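Local coordinates for sialidase domain-containing protein (Dyadobacter fermentans, PDB 5HX0) that is of unknown function but folds as a beta-propeller related to bacterial sialidases and so may recognise or cleave a carbohydrate, at residues K44-V49 against G396-I401; P61-K66 against L380-F385; C128-K133 against G210-G215; H315-P320 against P369-L374; R323-Y328 against A339-A344. One frame throughout, in Å; residues are numbered along the deposited sequence.

All five contacts belong to one beta-propeller of six sheets. Interactions 1 and 5 join neighbouring strands within a blade by antiparallel ladders of backbone hydrogen bonds, the first partly exposed and built from both chain ends, the other a buried hairpin. Interactions 2, 3 and 4 link adjacent blades, where side chains take over from the ladder, helped by bridging waters in 3 and 4. Interaction 2 is buried and apolar around a proline; interaction 3, partly buried like 1, has a thiol and a carboxylate as acceptors; interaction 4, buried like 2 and 5, overlaps a histidine with a tryptophan. Interactions 1, 2 and 4 share the blade of strand 378-385, 4 and 5 the one before.

Interaction 1 of 5, residues K44-V49 against G396-I401; sequences KVEDVV and GSILEI
The ring closure of the propeller, where an N-terminal strand completes the blade of the C-terminal strands, is built here by K44-V49 and G396-I401, antiparallel at 169° with axes 4.4 Å apart. A classic beta bulge interrupts the ladder, since V45 and E46 both face I398. V45 N donates to I398 O at 2.6 Å, while I398 N donates to E46 O at 2.8 Å, almost in line with that carbonyl. Past the bulge V48 and G396 form a hydrogen-bonded pair, with V48 N 2.8 Å from G396 O and G396 N 2.9 Å from V48 O. The face carrying K44, D47, S397 and L399 is partly polar. S397 OG donates to D47 OD1 over 2.7 Å, reaching it on the anti side and 32° out of the carboxylate plane. The syn lone pair of D47 OD2 goes instead to K44 NZ, 2.8 Å away in a salt bridge. The lysine chain, bent only at chi3 (82°), runs along its own strand, its CD passing S397 CB and its ammonium ending at D47. L357 O also accepts from K44 NZ, and Y383 OH bonds S397 OG, so the cluster reaches beyond the two strands. On the other face V48 CG1 meets I398 CD1, the two side chains crossing at about a right angle, and E46 lies alongside I398 with its carboxylate paired to K107. Strand 42-51 is the outermost of its four-stranded sheet; strand 393-401 lies between it and 378-385, and L399 packs onto L357 of the preceding blade.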
# COMPACT_ATOMS: atom_id res chain seq x y z
N LYS A 44 25.09 15.83 -23.86
CA LYS A 44 24.28 14.69 -23.44
C LYS A 44 25.02 13.41 -23.76
O LYS A 44 25.38 13.17 -24.91
CB LYS A 44 22.91 14.70 -24.11
CG LYS A 44 22.09 13.45 -23.74
CD LYS A 44 20.59 13.67 -23.89
CE LYS A 44 20.18 13.48 -25.31
NZ LYS A 44 18.71 13.34 -25.47
N VAL A 45 25.25 12.58 -22.75
CA VAL A 45 25.91 11.31 -22.97
C VAL A 45 24.95 10.32 -23.61
O VAL A 45 25.24 9.72 -24.65
CB VAL A 45 26.49 10.78 -21.65
CG1 VAL A 45 27.15 9.40 -21.85
CG2 VAL A 45 27.48 11.78 -21.10
N GLU A 46 23.78 10.14 -23.00
CA GLU A 46 22.78 9.21 -23.50
C GLU A 46 21.49 9.42 -22.73
O GLU A 46 21.47 10.06 -21.67
CB GLU A 46 23.25 7.77 -23.36
CG GLU A 46 23.58 7.39 -21.93
CD GLU A 46 24.05 5.94 -21.81
OE1 GLU A 46 23.64 5.10 -22.64
OE2 GLU A 46 24.83 5.66 -20.88
N ASP A 47 20.41 8.88 -23.26
CA ASP A 47 19.16 8.76 -22.52
C ASP A 47 19.03 7.35 -21.98
O ASP A 47 19.54 6.40 -22.58
CB ASP A 47 17.99 9.08 -23.43
CG ASP A 47 18.02 10.51 -23.90
OD1 ASP A 47 18.41 11.38 -23.10
OD2 ASP A 47 17.70 10.75 -25.07
N VAL A 48 18.35 7.20 -20.83
CA VAL A 48 18.14 5.89 -20.24
C VAL A 48 16.68 5.73 -19.86
O VAL A 48 15.94 6.70 -19.67
CB VAL A 48 19.05 5.63 -19.02
CG1 VAL A 48 20.49 5.79 -19.42
CG2 VAL A 48 18.71 6.59 -17.86
N VAL A 49 16.25 4.47 -19.78
CA VAL A 49 14.95 4.11 -19.22
C VAL A 49 15.21 3.57 -17.82
O VAL A 49 16.03 2.67 -17.63
CB VAL A 49 14.20 3.10 -20.10
CG1 VAL A 49 12.93 2.63 -19.38
CG2 VAL A 49 13.82 3.75 -21.44
N GLY A 396 15.64 9.09 -18.00
CA GLY A 396 16.64 10.07 -17.64
C GLY A 396 17.54 10.38 -18.81
O GLY A 396 17.60 9.65 -19.80
N SER A 397 18.24 11.49 -18.67
CA SER A 397 19.28 11.90 -19.60
C SER A 397 20.55 12.06 -18.79
O SER A 397 20.55 12.77 -17.77
CB SER A 397 18.92 13.22 -20.29
OG SER A 397 17.77 13.09 -21.10
N ILE A 398 21.63 11.43 -19.22
CA ILE A 398 22.93 11.59 -18.56
C ILE A 398 23.71 12.69 -19.28
O ILE A 398 23.94 12.61 -20.49
CB ILE A 398 23.70 10.27 -18.54
CG1 ILE A 398 22.91 9.23 -17.72
CG2 ILE A 398 25.07 10.48 -17.91
CD1 ILE A 398 23.55 7.85 -17.68
N LEU A 399 24.11 13.71 -18.53
CA LEU A 399 24.84 14.86 -19.06
C LEU A 399 26.29 14.84 -18.58
O LEU A 399 26.58 14.48 -17.44
CB LEU A 399 24.20 16.17 -18.59
CG LEU A 399 22.73 16.36 -18.92
CD1 LEU A 399 22.31 17.79 -18.59
CD2 LEU A 399 22.54 16.03 -20.39
N GLU A 400 27.20 15.26 -19.47
CA GLU A 400 28.58 15.55 -19.09
C GLU A 400 28.70 17.06 -18.96
O GLU A 400 28.44 17.80 -19.92
CB GLU A 400 29.56 15.00 -20.13
CG GLU A 400 31.02 15.09 -19.70
CD GLU A 400 31.98 14.88 -20.86
OE1 GLU A 400 31.99 15.72 -21.80
OE2 GLU A 400 32.73 13.88 -20.83
N ILE A 401 29.05 17.53 -17.77
CA ILE A 401 29.20 18.97 -17.50
C ILE A 401 30.61 19.15 -16.98
O ILE A 401 30.89 18.85 -15.81
CB ILE A 401 28.18 19.51 -16.49
CG1 ILE A 401 26.76 19.05 -16.82
CG2 ILE A 401 28.29 21.06 -16.41
CD1 ILE A 401 26.28 19.49 -18.16

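Interaction 2 of 5, residues P61-K66 against L380-F385; sequences PSVIKK and LVSYYF
P61 and V63 press against S382, Y383 and Y384 where two blades of the propeller meet, strand 56-65 being innermost in its blade and strand 378-385 second in the other. The strands run at 159° with axes 6.7 Å apart, too far for a shared ladder, so the contact rests on side chains. Its tight part is the proline ring: P61 CG sits 3.6 Å from Y383 CA, against the main chain, and P61 CD is 3.8 Å from Y384 N. P61 CD also lies 4.3 Å from Y384 CB, a looser apolar touch, while the ring of Y384 meets F60 edge to face and its hydroxyl bonds D365. Contact thins towards the other end. The strands diverge from P61 onward, and beyond V63 they no longer touch; the K65 ammonium, on a partly exposed residue, bonds Q373 O rather than anything in L380-F385. The S382 hydroxyl, held between its backbone N and carbonyl carbon (chi1 75°), bonds W370 O of the neighbouring strand, so its approach to the first strand is one of van der Waals contact. S382 OG thus lies beside two carbons, with P61 CG at 3.8 Å and V63 CG1 at 3.7 Å.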
# COMPACT_ATOMS: atom_id res chain seq x y z
N PRO A 61 9.32 11.72 -10.40
CA PRO A 61 10.46 11.18 -9.66
C PRO A 61 11.22 12.23 -8.85
O PRO A 61 11.21 13.43 -9.14
CB PRO A 61 11.36 10.62 -10.77
CG PRO A 61 11.15 11.66 -11.92
CD PRO A 61 9.66 12.01 -11.82
N SER A 62 11.86 11.76 -7.78
CA SER A 62 12.95 12.50 -7.17
C SER A 62 14.07 11.51 -6.89
O SER A 62 13.85 10.29 -6.84
CB SER A 62 12.52 13.25 -5.89
OG SER A 62 12.14 12.36 -4.88
N VAL A 63 15.29 12.02 -6.74
CA VAL A 63 16.44 11.12 -6.68
C VAL A 63 17.56 11.74 -5.86
O VAL A 63 17.80 12.96 -5.90
CB VAL A 63 16.88 10.73 -8.12
CG1 VAL A 63 17.17 11.98 -8.97
CG2 VAL A 63 18.09 9.82 -8.09
N ILE A 64 18.24 10.89 -5.08
CA ILE A 64 19.39 11.25 -4.25
C ILE A 64 20.48 10.22 -4.53
O ILE A 64 20.23 9.17 -5.12
CB ILE A 64 19.04 11.27 -2.75
CG1 ILE A 64 18.54 9.87 -2.37
CG2 ILE A 64 17.94 12.33 -2.46
CD1 ILE A 64 18.52 9.58 -0.91
N LYS A 65 21.71 10.53 -4.11
CA LYS A 65 22.80 9.56 -4.14
C LYS A 65 23.40 9.48 -2.74
O LYS A 65 23.84 10.50 -2.20
CB LYS A 65 23.88 9.92 -5.17
CG LYS A 65 25.01 8.89 -5.22
CD LYS A 65 26.06 9.20 -6.30
CE LYS A 65 27.09 10.24 -5.84
NZ LYS A 65 26.64 11.68 -5.89
N LYS A 66 23.39 8.29 -2.14
CA LYS A 66 23.84 8.15 -0.76
C LYS A 66 25.36 8.15 -0.69
O LYS A 66 26.05 7.96 -1.69
CB LYS A 66 23.30 6.86 -0.14
CG LYS A 66 21.79 6.79 -0.17
CD LYS A 66 21.28 5.77 0.86
CE LYS A 66 21.66 4.38 0.49
NZ LYS A 66 21.25 3.40 1.55
N LEU A 380 22.82 13.01 -13.73
CA LEU A 380 21.61 12.35 -14.24
C LEU A 380 20.43 13.29 -14.05
O LEU A 380 20.14 13.71 -12.93
CB LEU A 380 21.36 11.04 -13.50
CG LEU A 380 19.99 10.41 -13.74
CD1 LEU A 380 19.89 9.92 -15.18
CD2 LEU A 380 19.73 9.27 -12.76
N VAL A 381 19.77 13.64 -15.14
CA VAL A 381 18.50 14.37 -15.06
C VAL A 381 17.42 13.31 -15.23
O VAL A 381 17.18 12.83 -16.34
CB VAL A 381 18.38 15.46 -16.12
CG1 VAL A 381 17.05 16.22 -15.94
CG2 VAL A 381 19.59 16.40 -16.06
N SER A 382 16.77 12.92 -14.13
CA SER A 382 15.64 12.01 -14.24
C SER A 382 14.35 12.80 -14.47
O SER A 382 14.27 14.00 -14.22
CB SER A 382 15.50 11.15 -12.98
OG SER A 382 14.95 11.92 -11.91
N TYR A 383 13.33 12.11 -14.97
CA TYR A 383 12.02 12.69 -15.24
C TYR A 383 11.08 11.52 -15.52
O TYR A 383 11.52 10.37 -15.60
CB TYR A 383 12.04 13.68 -16.42
CG TYR A 383 12.90 13.23 -17.59
CD1 TYR A 383 12.39 12.38 -18.57
CD2 TYR A 383 14.23 13.64 -17.69
CE1 TYR A 383 13.19 11.97 -19.64
CE2 TYR A 383 15.03 13.24 -18.76
CZ TYR A 383 14.50 12.39 -19.72
OH TYR A 383 15.29 11.98 -20.76
N TYR A 384 9.78 11.80 -15.62
CA TYR A 384 8.91 10.78 -16.18
C TYR A 384 8.52 11.20 -17.58
O TYR A 384 8.68 12.36 -17.98
CB TYR A 384 7.69 10.46 -15.28
CG TYR A 384 6.48 11.38 -15.41
CD1 TYR A 384 6.50 12.66 -14.86
CD2 TYR A 384 5.29 10.93 -16.03
CE1 TYR A 384 5.37 13.51 -14.95
CE2 TYR A 384 4.16 11.79 -16.13
CZ TYR A 384 4.22 13.07 -15.57
OH TYR A 384 3.12 13.93 -15.66
N PHE A 385 8.09 10.22 -18.36
CA PHE A 385 8.06 10.42 -19.80
C PHE A 385 7.04 9.49 -20.44
O PHE A 385 6.60 8.51 -19.83
CB PHE A 385 9.44 10.20 -20.43
CG PHE A 385 9.69 11.07 -21.63
CD1 PHE A 385 9.90 12.43 -21.46
CD2 PHE A 385 9.71 10.54 -22.92
CE1 PHE A 385 10.13 13.27 -22.56
CE2 PHE A 385 9.93 11.34 -24.02
CZ PHE A 385 10.14 12.71 -23.85

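Interaction 3 of 5, residues C128-K133 against G210-G215; sequences CLLQLK and GAMYEG
C128-K133 and G210-G215 run in nearly the same direction, 14° apart end to end, but stay separated, with L130 CA 6.3 Å from M212 CA, so the innermost edges of two propeller blades lie side by side without a common ladder. Water and side chains span the gap. One water donates to L129 O and accepts from M212 N, taking the place of a direct backbone bond. At the start of the contact G210 N points almost straight at the thiol, donating to C128 SG over 3.4 Å at 170°. In the middle L130 is the apolar bridge: its CD2 branch is 3.8 Å from M212 CB, while CD1 leans over the M212 carbonyl. M212 is selenomethionine in this crystal, and its chain runs on from CB to I220 and W222 of strand 220-229 and to L138 and A140 of strand 137-145, in the blade of C128-K133. The far end is polar. E214 CG lies opposite its backbone N (chi1 -176°), and the extended chain carries the carboxylate across to the L132-K133 turn. There E214 OE1 takes two hydrogens, from K133 N at 2.8 Å through its syn lone pair, and from a second water 2.7 Å away that also donates to Q131 O. L132 crosses the glutamate at about a right angle. The K133 ammonium makes no salt bridge to E214, its NZ staying 5.8 Å from E214 OE1; the methylene K133 CG comes instead to 3.2 Å from E214 OE1.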
# COMPACT_ATOMS: atom_id res chain seq x y z
N CYS A 128 8.99 13.54 -2.75
CA CYS A 128 10.10 14.47 -2.88
C CYS A 128 11.15 14.16 -1.83
O CYS A 128 10.94 14.41 -0.64
CB CYS A 128 9.57 15.91 -2.75
SG CYS A 128 8.65 16.34 -4.25
N LEU A 129 12.28 13.60 -2.26
CA LEU A 129 13.37 13.20 -1.37
C LEU A 129 14.30 14.38 -1.06
O LEU A 129 14.66 15.16 -1.95
CB LEU A 129 14.17 12.07 -2.02
CG LEU A 129 13.46 10.76 -2.35
CD1 LEU A 129 14.40 9.76 -3.06
CD2 LEU A 129 12.91 10.13 -1.07
N LEU A 130 14.71 14.49 0.20
CA LEU A 130 15.82 15.35 0.60
C LEU A 130 16.80 14.51 1.41
O LEU A 130 16.40 13.89 2.39
CB LEU A 130 15.37 16.54 1.45
CG LEU A 130 16.54 17.43 1.96
CD1 LEU A 130 17.24 18.16 0.79
CD2 LEU A 130 16.07 18.43 3.00
N GLN A 131 18.07 14.49 1.02
CA GLN A 131 19.09 13.83 1.81
C GLN A 131 19.92 14.88 2.53
O GLN A 131 20.54 15.73 1.88
CB GLN A 131 20.00 12.95 0.96
CG GLN A 131 21.10 12.26 1.78
CD GLN A 131 21.93 11.32 0.96
OE1 GLN A 131 21.96 10.12 1.22
NE2 GLN A 131 22.57 11.85 -0.08
N LEU A 132 19.93 14.84 3.87
CA LEU A 132 20.76 15.75 4.66
C LEU A 132 22.23 15.32 4.62
O LEU A 132 22.55 14.16 4.36
CB LEU A 132 20.29 15.79 6.12
CG LEU A 132 18.81 16.13 6.32
CD1 LEU A 132 18.51 16.44 7.79
CD2 LEU A 132 18.41 17.32 5.44
N LYS A 133 23.12 16.28 4.92
CA LYS A 133 24.54 15.95 4.97
C LYS A 133 24.83 14.82 5.95
O LYS A 133 25.76 14.03 5.73
CB LYS A 133 25.35 17.19 5.37
CG LYS A 133 25.12 18.39 4.50
CD LYS A 133 25.78 18.25 3.20
CE LYS A 133 25.89 19.62 2.53
NZ LYS A 133 26.35 19.46 1.13
N GLY A 210 8.44 19.64 -5.13
CA GLY A 210 9.62 20.48 -5.31
C GLY A 210 10.70 20.09 -4.32
O GLY A 210 10.45 19.37 -3.36
N ALA A 211 11.91 20.58 -4.58
CA ALA A 211 13.04 20.27 -3.72
C ALA A 211 13.06 21.17 -2.49
O ALA A 211 12.86 22.39 -2.59
CB ALA A 211 14.36 20.41 -4.49
N MSE A 212 13.29 20.54 -1.33
CA MSE A 212 13.69 21.24 -0.12
C MSE A 212 15.17 21.55 -0.25
O MSE A 212 15.81 21.06 -1.18
CB MSE A 212 13.45 20.37 1.12
CG MSE A 212 12.02 19.94 1.30
SE MSE A 212 11.94 18.69 2.80
CE MSE A 212 10.01 18.54 3.00
N TYR A 213 15.73 22.32 0.68
CA TYR A 213 17.17 22.57 0.65
C TYR A 213 17.69 22.69 2.08
O TYR A 213 17.06 23.32 2.93
CB TYR A 213 17.49 23.84 -0.18
CG TYR A 213 18.95 23.98 -0.52
CD1 TYR A 213 19.83 24.64 0.35
CD2 TYR A 213 19.47 23.43 -1.68
CE1 TYR A 213 21.17 24.76 0.05
CE2 TYR A 213 20.82 23.55 -2.00
CZ TYR A 213 21.65 24.21 -1.12
OH TYR A 213 22.99 24.34 -1.41
N GLU A 214 18.81 22.04 2.35
CA GLU A 214 19.44 22.14 3.66
C GLU A 214 20.38 23.34 3.64
O GLU A 214 21.39 23.33 2.94
CB GLU A 214 20.17 20.84 4.00
CG GLU A 214 20.77 20.84 5.42
CD GLU A 214 21.62 19.60 5.72
OE1 GLU A 214 21.94 18.83 4.78
OE2 GLU A 214 21.96 19.40 6.90
N GLY A 215 20.04 24.39 4.37
CA GLY A 215 20.89 25.57 4.39
C GLY A 215 22.23 25.29 5.05
O GLY A 215 22.43 24.28 5.72
O HOH W 1 13.60 17.75 -1.52
O HOH W 2 21.54 18.27 2.13

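Interaction 4 of 5, residues H315-P320 against P369-L374; sequences HALRLP and PWAVQL
H315 and W370 lay their rings over one another, the imidazole above the indole with centroids 3.8 Å apart for the five-membered rings and planes inclined by 32°, an oblique aromatic pair. H315 CD2 stands over the centre of the indole face, whereas W370 CD1 covers the imidazole face nearer its rim. H315 NE2 and W370 NE1 come within 3.2 Å, but the angle is too poor for a hydrogen bond, as expected when one ring lies over the other. The W370 backbone joins in through a CH-pi contact, W370 CA being 4.2 Å from the imidazole centroid. The trans chi1 of H315 (178°) sends its ring across the gap between the strands. Further along, L317 CD2 packs on A371 CB at 3.9 Å. Q373 then turns at chi2 (78°) to lay its amide against P320, whose CD is 3.4 Å from Q373 OE1. A water donates to both R318 O and Q373 OE1, each at 2.6 Å, while Q373 NE2 bonds D375 O. Strands 314-318 and 367-375, nearly parallel, are the innermost strands of adjacent propeller blades. Behind them stand 324-330 and 378-385 respectively, with A371 touching L325 and V379, and W370 packing also on S62 and V63 of strand 56-65.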
# COMPACT_ATOMS: atom_id res chain seq x y z
N HIS A 315 13.54 22.26 -10.94
CA HIS A 315 14.42 21.64 -9.95
C HIS A 315 15.80 22.26 -10.10
O HIS A 315 16.28 22.44 -11.22
CB HIS A 315 14.53 20.10 -10.14
CG HIS A 315 15.47 19.47 -9.17
ND1 HIS A 315 16.79 19.19 -9.47
CD2 HIS A 315 15.31 19.13 -7.86
CE1 HIS A 315 17.39 18.69 -8.40
NE2 HIS A 315 16.52 18.67 -7.41
N ALA A 316 16.46 22.57 -8.98
CA ALA A 316 17.79 23.18 -9.01
C ALA A 316 18.80 22.29 -8.31
O ALA A 316 18.54 21.82 -7.20
CB ALA A 316 17.80 24.57 -8.36
N LEU A 317 19.95 22.08 -8.95
CA LEU A 317 21.05 21.28 -8.42
C LEU A 317 22.34 22.10 -8.47
O LEU A 317 22.69 22.62 -9.53
CB LEU A 317 21.22 20.00 -9.25
CG LEU A 317 22.48 19.18 -8.92
CD1 LEU A 317 22.34 18.55 -7.55
CD2 LEU A 317 22.72 18.10 -9.99
N ARG A 318 23.04 22.19 -7.34
CA ARG A 318 24.34 22.87 -7.33
C ARG A 318 25.37 21.94 -7.96
O ARG A 318 25.53 20.80 -7.51
CB ARG A 318 24.75 23.23 -5.90
CG ARG A 318 26.05 24.03 -5.83
CD ARG A 318 26.48 24.28 -4.37
NE ARG A 318 25.59 25.25 -3.73
CZ ARG A 318 25.84 25.85 -2.57
NH1 ARG A 318 26.95 25.57 -1.91
NH2 ARG A 318 24.96 26.73 -2.08
N LEU A 319 26.06 22.40 -9.00
CA LEU A 319 27.10 21.63 -9.67
C LEU A 319 28.43 21.77 -8.94
O LEU A 319 28.60 22.61 -8.07
CB LEU A 319 27.21 22.10 -11.12
CG LEU A 319 25.95 21.87 -11.96
CD1 LEU A 319 26.09 22.61 -13.28
CD2 LEU A 319 25.78 20.38 -12.20
N PRO A 320 29.42 20.95 -9.27
CA PRO A 320 30.68 21.00 -8.51
C PRO A 320 31.41 22.33 -8.58
O PRO A 320 32.23 22.60 -7.70
CB PRO A 320 31.51 19.86 -9.13
CG PRO A 320 30.44 18.88 -9.59
CD PRO A 320 29.40 19.79 -10.19
N PRO A 369 11.27 16.89 -14.00
CA PRO A 369 12.65 16.41 -13.88
C PRO A 369 13.25 16.68 -12.50
O PRO A 369 12.86 17.60 -11.77
CB PRO A 369 13.40 17.17 -14.98
CG PRO A 369 12.61 18.46 -15.12
CD PRO A 369 11.17 18.05 -14.90
N TRP A 370 14.25 15.87 -12.17
CA TRP A 370 14.96 15.95 -10.90
C TRP A 370 16.36 15.42 -11.15
O TRP A 370 16.52 14.29 -11.60
CB TRP A 370 14.23 15.12 -9.83
CG TRP A 370 14.60 15.44 -8.41
CD1 TRP A 370 15.82 15.25 -7.81
CD2 TRP A 370 13.75 16.02 -7.42
NE1 TRP A 370 15.76 15.67 -6.48
CE2 TRP A 370 14.50 16.14 -6.22
CE3 TRP A 370 12.40 16.41 -7.41
CZ2 TRP A 370 13.94 16.64 -5.04
CZ3 TRP A 370 11.86 16.91 -6.25
CH2 TRP A 370 12.62 17.02 -5.08
N ALA A 371 17.38 16.24 -10.87
CA ALA A 371 18.75 15.89 -11.23
C ALA A 371 19.55 15.47 -10.00
O ALA A 371 19.27 15.89 -8.87
CB ALA A 371 19.46 17.06 -11.92
N VAL A 372 20.56 14.63 -10.23
CA VAL A 372 21.47 14.20 -9.19
C VAL A 372 22.87 14.11 -9.78
O VAL A 372 23.05 13.73 -10.94
CB VAL A 372 21.02 12.85 -8.57
CG1 VAL A 372 21.00 11.78 -9.63
CG2 VAL A 372 21.96 12.47 -7.41
N GLN A 373 23.87 14.47 -8.98
CA GLN A 373 25.26 14.40 -9.43
C GLN A 373 25.70 12.94 -9.38
O GLN A 373 25.61 12.30 -8.32
CB GLN A 373 26.15 15.26 -8.54
CG GLN A 373 27.53 15.55 -9.13
CD GLN A 373 27.48 16.63 -10.18
OE1 GLN A 373 26.78 17.64 -10.02
NE2 GLN A 373 28.20 16.43 -11.29
N LEU A 374 26.16 12.41 -10.51
CA LEU A 374 26.69 11.04 -10.53
C LEU A 374 28.14 10.99 -10.06
O LEU A 374 28.52 10.14 -9.24
CB LEU A 374 26.55 10.45 -11.93
CG LEU A 374 25.11 10.24 -12.40
CD1 LEU A 374 25.07 9.63 -13.81
CD2 LEU A 374 24.35 9.39 -11.40
O HOH W 3 26.79 18.53 -7.60

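Interaction 5 of 5, residues R323-Y328 against A339-A344; sequences RVLLSY and ARILNA
V324 and L342, then L326 and R340, are the hydrogen-bonded pairs of an antiparallel ladder whose strand axes come within 4.6 Å. Each pair is bonded both ways: V324 N to L342 O is 2.9 Å and L342 N to V324 O 2.7 Å, and the L326-R340 pair repeats the pattern. Two CA-H...O contacts supplement these, from I341 CA to V324 O and from A339 CA to L326 O. Among apolar contacts, L325 CD1 lies 3.9 Å from both A339 CB and I341 CG1 on one face, and L326 CD2 approaches L342 CD1 on the other. The polar side-chain link is from R340 NE to Y328 OH, 2.9 Å long and within 6° of the guanidinium plane, so the hydroxyl sits at the edge of that group. A chi1 of 42° swings the Y328 ring across the neighbouring strand, its face over A339 N. E354 binds both partners, by a salt bridge to R340 NH2 and a hydrogen bond to Y328 OH, and F309 adds a cation-pi contact to R340. At the opposite end I341 CG2 lies over one guanidinium face of R323, 3.7 Å from R323 NH1, while R323 NE is paired with D321. This hairpin of 324-330 and 336-342 supplies the two middle strands of a four-stranded meander, the blade typical of beta-propellers.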
# COMPACT_ATOMS: atom_id res chain seq x y z
N ARG A 323 28.00 26.54 -10.12
CA ARG A 323 26.90 26.88 -11.02
C ARG A 323 25.70 25.98 -10.69
O ARG A 323 25.82 25.00 -9.95
CB ARG A 323 27.33 26.74 -12.49
CG ARG A 323 28.46 27.69 -12.90
CD ARG A 323 28.73 27.59 -14.38
NE ARG A 323 29.12 26.24 -14.75
CZ ARG A 323 29.06 25.75 -15.99
NH1 ARG A 323 28.59 26.51 -16.99
NH2 ARG A 323 29.44 24.51 -16.23
N VAL A 324 24.53 26.32 -11.23
CA VAL A 324 23.27 25.71 -10.81
C VAL A 324 22.56 25.16 -12.04
O VAL A 324 22.23 25.93 -12.96
CB VAL A 324 22.37 26.71 -10.07
CG1 VAL A 324 21.05 26.04 -9.66
CG2 VAL A 324 23.10 27.27 -8.85
N LEU A 325 22.33 23.84 -12.06
CA LEU A 325 21.54 23.22 -13.12
C LEU A 325 20.06 23.35 -12.77
O LEU A 325 19.61 22.79 -11.77
CB LEU A 325 21.91 21.75 -13.30
CG LEU A 325 21.09 21.02 -14.38
CD1 LEU A 325 21.40 21.59 -15.76
CD2 LEU A 325 21.38 19.52 -14.31
N LEU A 326 19.31 24.10 -13.59
CA LEU A 326 17.87 24.27 -13.43
C LEU A 326 17.19 23.44 -14.49
O LEU A 326 17.29 23.76 -15.67
CB LEU A 326 17.49 25.75 -13.57
CG LEU A 326 16.04 26.14 -13.28
CD1 LEU A 326 15.73 26.01 -11.79
CD2 LEU A 326 15.79 27.57 -13.75
N SER A 327 16.50 22.37 -14.10
CA SER A 327 15.81 21.54 -15.09
C SER A 327 14.30 21.70 -14.94
O SER A 327 13.80 21.97 -13.84
CB SER A 327 16.22 20.07 -14.96
OG SER A 327 15.97 19.60 -13.66
N TYR A 328 13.59 21.51 -16.05
CA TYR A 328 12.14 21.69 -16.06
C TYR A 328 11.50 20.91 -17.19
O TYR A 328 12.13 20.60 -18.20
CB TYR A 328 11.75 23.17 -16.19
CG TYR A 328 12.59 23.94 -17.19
CD1 TYR A 328 13.80 24.49 -16.81
CD2 TYR A 328 12.14 24.16 -18.48
CE1 TYR A 328 14.58 25.22 -17.70
CE2 TYR A 328 12.93 24.89 -19.40
CZ TYR A 328 14.13 25.42 -18.98
OH TYR A 328 14.94 26.15 -19.84
N ALA A 339 16.59 22.42 -19.76
CA ALA A 339 17.35 22.89 -18.61
C ALA A 339 18.20 24.08 -19.02
O ALA A 339 18.40 24.35 -20.21
CB ALA A 339 18.24 21.77 -18.03
N ARG A 340 18.70 24.80 -18.01
CA ARG A 340 19.72 25.81 -18.25
C ARG A 340 20.63 25.88 -17.03
O ARG A 340 20.22 25.54 -15.92
CB ARG A 340 19.10 27.18 -18.59
CG ARG A 340 18.04 27.68 -17.63
CD ARG A 340 17.32 28.94 -18.20
NE ARG A 340 16.42 28.62 -19.31
CZ ARG A 340 16.00 29.51 -20.21
NH1 ARG A 340 16.40 30.78 -20.14
NH2 ARG A 340 15.18 29.13 -21.19
N ILE A 341 21.87 26.30 -17.23
CA ILE A 341 22.84 26.35 -16.15
C ILE A 341 23.02 27.80 -15.74
O ILE A 341 23.46 28.63 -16.55
CB ILE A 341 24.18 25.72 -16.57
CG1 ILE A 341 24.00 24.23 -16.88
CG2 ILE A 341 25.24 25.96 -15.47
CD1 ILE A 341 25.30 23.55 -17.31
N LEU A 342 22.68 28.12 -14.50
CA LEU A 342 22.75 29.48 -13.99
C LEU A 342 24.08 29.70 -13.28
O LEU A 342 24.75 28.76 -12.87
CB LEU A 342 21.59 29.73 -13.03
CG LEU A 342 20.19 29.37 -13.52
CD1 LEU A 342 19.15 29.80 -12.50
CD2 LEU A 342 19.91 30.02 -14.89
N ASN A 343 24.46 30.97 -13.15
CA ASN A 343 25.62 31.28 -12.31
C ASN A 343 25.29 30.96 -10.84
O ASN A 343 24.15 30.64 -10.49
CB ASN A 343 26.05 32.75 -12.49
CG ASN A 343 24.94 33.76 -12.20
OD1 ASN A 343 24.04 33.51 -11.39
ND2 ASN A 343 25.01 34.92 -12.86
N ALA A 344 26.32 31.03 -9.99
CA ALA A 344 26.17 30.56 -8.61
C ALA A 344 25.03 31.27 -7.88
O ALA A 344 24.31 30.65 -7.08
CB ALA A 344 27.49 30.75 -7.86